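Local coordinates for sulfotransferase (Mus musculus, PDB 5X2B), which probably transfers a sulfonate group to an acceptor molecule, as in other cytosolic sulfotransferases, and here holds the spent cofactor product adenosine-3'-5'-diphosphate, at residues G44-A49 / H226-L231. Numbering follows the deposited sequence.
Sequences GTHWLA and HVICAL. With A3P (adenosine-3'-5'-diphosphate), chain M.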
loop_
_atom_site.group_PDB
_atom_site.type_symbol
_atom_site.label_atom_id
_atom_site.label_comp_id
_atom_site.label_asym_id
_atom_site.label_seq_id
_atom_site.Cartn_x
_atom_site.Cartn_y
_atom_site.Cartn_z
ATOM N N GLY A 44 2.440 -0.308 -4.150
ATOM C CA GLY A 44 2.983 0.959 -4.633
ATOM C C GLY A 44 3.277 1.886 -3.473
ATOM O O GLY A 44 3.892 2.940 -3.604
ATOM N N THR A 45 2.792 1.448 -2.320
ATOM C CA THR A 45 3.229 1.917 -1.014
ATOM C C THR A 45 4.472 2.846 -1.019
ATOM O O THR A 45 4.382 4.063 -0.821
ATOM C CB THR A 45 3.491 0.645 -0.127
ATOM O OG1 THR A 45 2.760 -0.484 -0.625
ATOM C CG2 THR A 45 3.039 0.853 1.274
ATOM N N HIS A 46 5.640 2.258 -1.225
ATOM C CA HIS A 46 6.852 3.046 -1.223
ATOM C C HIS A 46 6.742 3.973 -2.366
ATOM O O HIS A 46 6.724 5.174 -2.202
ATOM C CB HIS A 46 8.045 2.146 -1.437
ATOM C CG HIS A 46 8.179 1.101 -0.389
ATOM N ND1 HIS A 46 7.594 -0.144 -0.482
ATOM C CD2 HIS A 46 8.804 1.131 0.820
ATOM C CE1 HIS A 46 7.874 -0.842 0.603
ATOM N NE2 HIS A 46 8.607 -0.092 1.403
ATOM N N TRP A 47 6.647 3.402 -3.548
ATOM C CA TRP A 47 6.470 4.237 -4.683
ATOM C C TRP A 47 5.715 5.470 -4.152
ATOM O O TRP A 47 6.263 6.556 -4.041
ATOM C CB TRP A 47 5.700 3.508 -5.746
ATOM C CG TRP A 47 6.028 4.068 -7.041
ATOM C CD1 TRP A 47 6.803 5.133 -7.242
ATOM C CD2 TRP A 47 5.611 3.612 -8.335
ATOM N NE1 TRP A 47 6.881 5.417 -8.564
ATOM C CE2 TRP A 47 6.169 4.483 -9.271
ATOM C CE3 TRP A 47 4.804 2.565 -8.792
ATOM C CZ2 TRP A 47 5.972 4.348 -10.648
ATOM C CZ3 TRP A 47 4.602 2.427 -10.139
ATOM C CH2 TRP A 47 5.180 3.321 -11.061
ATOM N N LEU A 48 4.484 5.287 -3.721
ATOM C CA LEU A 48 3.698 6.405 -3.257
ATOM C C LEU A 48 4.419 7.200 -2.191
ATOM O O LEU A 48 4.575 8.397 -2.251
ATOM C CB LEU A 48 2.430 5.875 -2.643
ATOM C CG LEU A 48 1.520 6.912 -2.020
ATOM C CD1 LEU A 48 1.441 8.050 -2.982
ATOM C CD2 LEU A 48 0.126 6.318 -1.765
ATOM N N ALA A 49 4.847 6.533 -1.165
ATOM C CA ALA A 49 5.409 7.289 -0.091
ATOM C C ALA A 49 6.672 7.971 -0.541
ATOM O O ALA A 49 7.031 9.006 -0.023
ATOM C CB ALA A 49 5.699 6.424 1.031
ATOM N N HIS A 226 14.148 4.643 8.542
ATOM C CA HIS A 226 12.727 4.809 8.663
ATOM C C HIS A 226 12.055 3.722 7.848
ATOM O O HIS A 226 12.257 3.632 6.640
ATOM C CB HIS A 226 12.355 6.167 8.112
ATOM C CG HIS A 226 12.155 6.175 6.628
ATOM N ND1 HIS A 226 13.125 5.771 5.735
ATOM C CD2 HIS A 226 11.080 6.521 5.892
ATOM C CE1 HIS A 226 12.656 5.881 4.504
ATOM N NE2 HIS A 226 11.416 6.335 4.572
ATOM N N VAL A 227 11.264 2.890 8.504
ATOM C CA VAL A 227 10.504 1.864 7.799
ATOM C C VAL A 227 9.179 2.451 7.416
ATOM O O VAL A 227 8.579 3.220 8.182
ATOM C CB VAL A 227 10.182 0.625 8.634
ATOM C CG1 VAL A 227 10.067 0.958 10.102
ATOM C CG2 VAL A 227 8.875 0.001 8.119
ATOM N N ILE A 228 8.698 2.073 6.242
ATOM C CA ILE A 228 7.413 2.584 5.803
ATOM C C ILE A 228 6.400 1.498 5.554
ATOM O O ILE A 228 5.207 1.747 5.531
ATOM C CB ILE A 228 7.551 3.514 4.592
ATOM C CG1 ILE A 228 8.515 2.955 3.552
ATOM C CG2 ILE A 228 8.038 4.862 5.079
ATOM C CD1 ILE A 228 8.787 3.942 2.438
ATOM N N CYS A 229 6.859 0.277 5.394
ATOM C CA CYS A 229 5.914 -0.809 5.338
ATOM C C CYS A 229 6.221 -1.619 6.550
ATOM O O CYS A 229 7.374 -1.950 6.802
ATOM C CB CYS A 229 6.046 -1.582 4.035
ATOM S SG CYS A 229 5.182 -3.156 3.958
ATOM N N ALA A 230 5.186 -1.876 7.333
ATOM C CA ALA A 230 5.352 -2.552 8.596
ATOM C C ALA A 230 6.116 -3.849 8.376
ATOM O O ALA A 230 6.923 -4.263 9.201
ATOM C CB ALA A 230 3.985 -2.836 9.257
ATOM N N LEU A 231 5.880 -4.491 7.248
ATOM C CA LEU A 231 6.484 -5.800 7.029
ATOM C C LEU A 231 7.952 -5.672 6.768
ATOM O O LEU A 231 8.729 -6.529 7.139
ATOM C CB LEU A 231 5.875 -6.461 5.819
ATOM C CG LEU A 231 4.367 -6.536 5.919
ATOM C CD1 LEU A 231 3.760 -6.728 4.537
ATOM C CD2 LEU A 231 4.004 -7.635 6.874
HETATM P P1 A3P M . 7.293 -6.064 -8.212
HETATM O O1P A3P M . 8.659 -5.637 -8.693
HETATM O O2P A3P M . 7.350 -7.340 -7.331
HETATM O O3P A3P M . 6.440 -6.457 -9.419
HETATM P P2 A3P M . 5.196 -2.086 -2.113
HETATM O O4P A3P M . 5.881 -2.959 -1.207
HETATM O O5P A3P M . 3.761 -1.980 -1.677
HETATM O O6P A3P M . 5.773 -0.659 -2.102
HETATM O "O5'" A3P M . 5.220 -2.789 -3.592
HETATM C "C5'" A3P M . 6.315 -3.407 -4.242
HETATM C "C4'" A3P M . 6.260 -3.375 -5.702
HETATM O "O4'" A3P M . 6.479 -2.051 -6.092
HETATM C "C3'" A3P M . 7.310 -4.170 -6.391
HETATM O "O3'" A3P M . 6.695 -4.885 -7.449
HETATM C "C2'" A3P M . 8.238 -3.192 -6.877
HETATM O "O2'" A3P M . 8.879 -3.774 -8.010
HETATM C "C1'" A3P M . 7.379 -2.022 -7.170
HETATM N N9 A3P M . 7.994 -0.651 -7.260
HETATM C C8 A3P M . 8.668 -0.009 -6.278
HETATM N N7 A3P M . 9.069 1.199 -6.705
HETATM C C5 A3P M . 8.639 1.361 -7.961
HETATM C C6 A3P M . 8.746 2.382 -8.902
HETATM N N6 A3P M . 9.457 3.590 -8.612
HETATM N N1 A3P M . 8.181 2.243 -10.099
HETATM C C2 A3P M . 7.522 1.121 -10.398
HETATM N N3 A3P M . 7.418 0.122 -9.526
HETATM C C4 A3P M . 7.952 0.195 -8.311
HETATM O O HOH W 1 9.322 -0.113 4.610
#
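The imidazole of His-46 lies between the 5'-phosphate of adenosine-3'-5'-diphosphate and the loop 226-231, with Ile-228 packed on the CD2 side of the ring and Cys-229 CB near CE1 and NE2. Ile-228 brings its CG1-CD1 branch obliquely against the CD2 corner, and CD1 comes to 3.2 Å from His-46 CD2. That branch stands between the backbone N and the carbonyl carbon (chi1 44°), then runs on extended and also reaches Ala-49, the next helical turn, where CD1 and Ala-49 CB are 4.2 Å apart. Cys-229 adds its CB, also oblique to the ring, 4.0 Å from His-46 CE1. A water joins the two segments: it accepts from Cys-229 N at 2.6 Å and makes a longer hydrogen bond with His-46 NE2, at 3.3 Å. On the ligand side, the ring meets the phosphate with its edge, and ND1 donates to O6P over a very short 2.5 Å. The backbone N of His-46 gives the same oxygen a nearly straight bond (3.0 Å, 168°). CG sits beside that N (chi1 -60°), which brings ring and backbone donors together on one acceptor. The phosphate-binding loop leads into helix 45-53, whose first turn carries His-46; Lys-42 and Ser-43 also bind the ligand, and Trp-47 lays a ring face against N1 of the adenine. Packed by Ile-228 and Cys-229, the imidazole is probably restrained in rotation, and with ND1 donating to the phosphate while NE2 faces the water, it couples the loop to the ligand-binding helix.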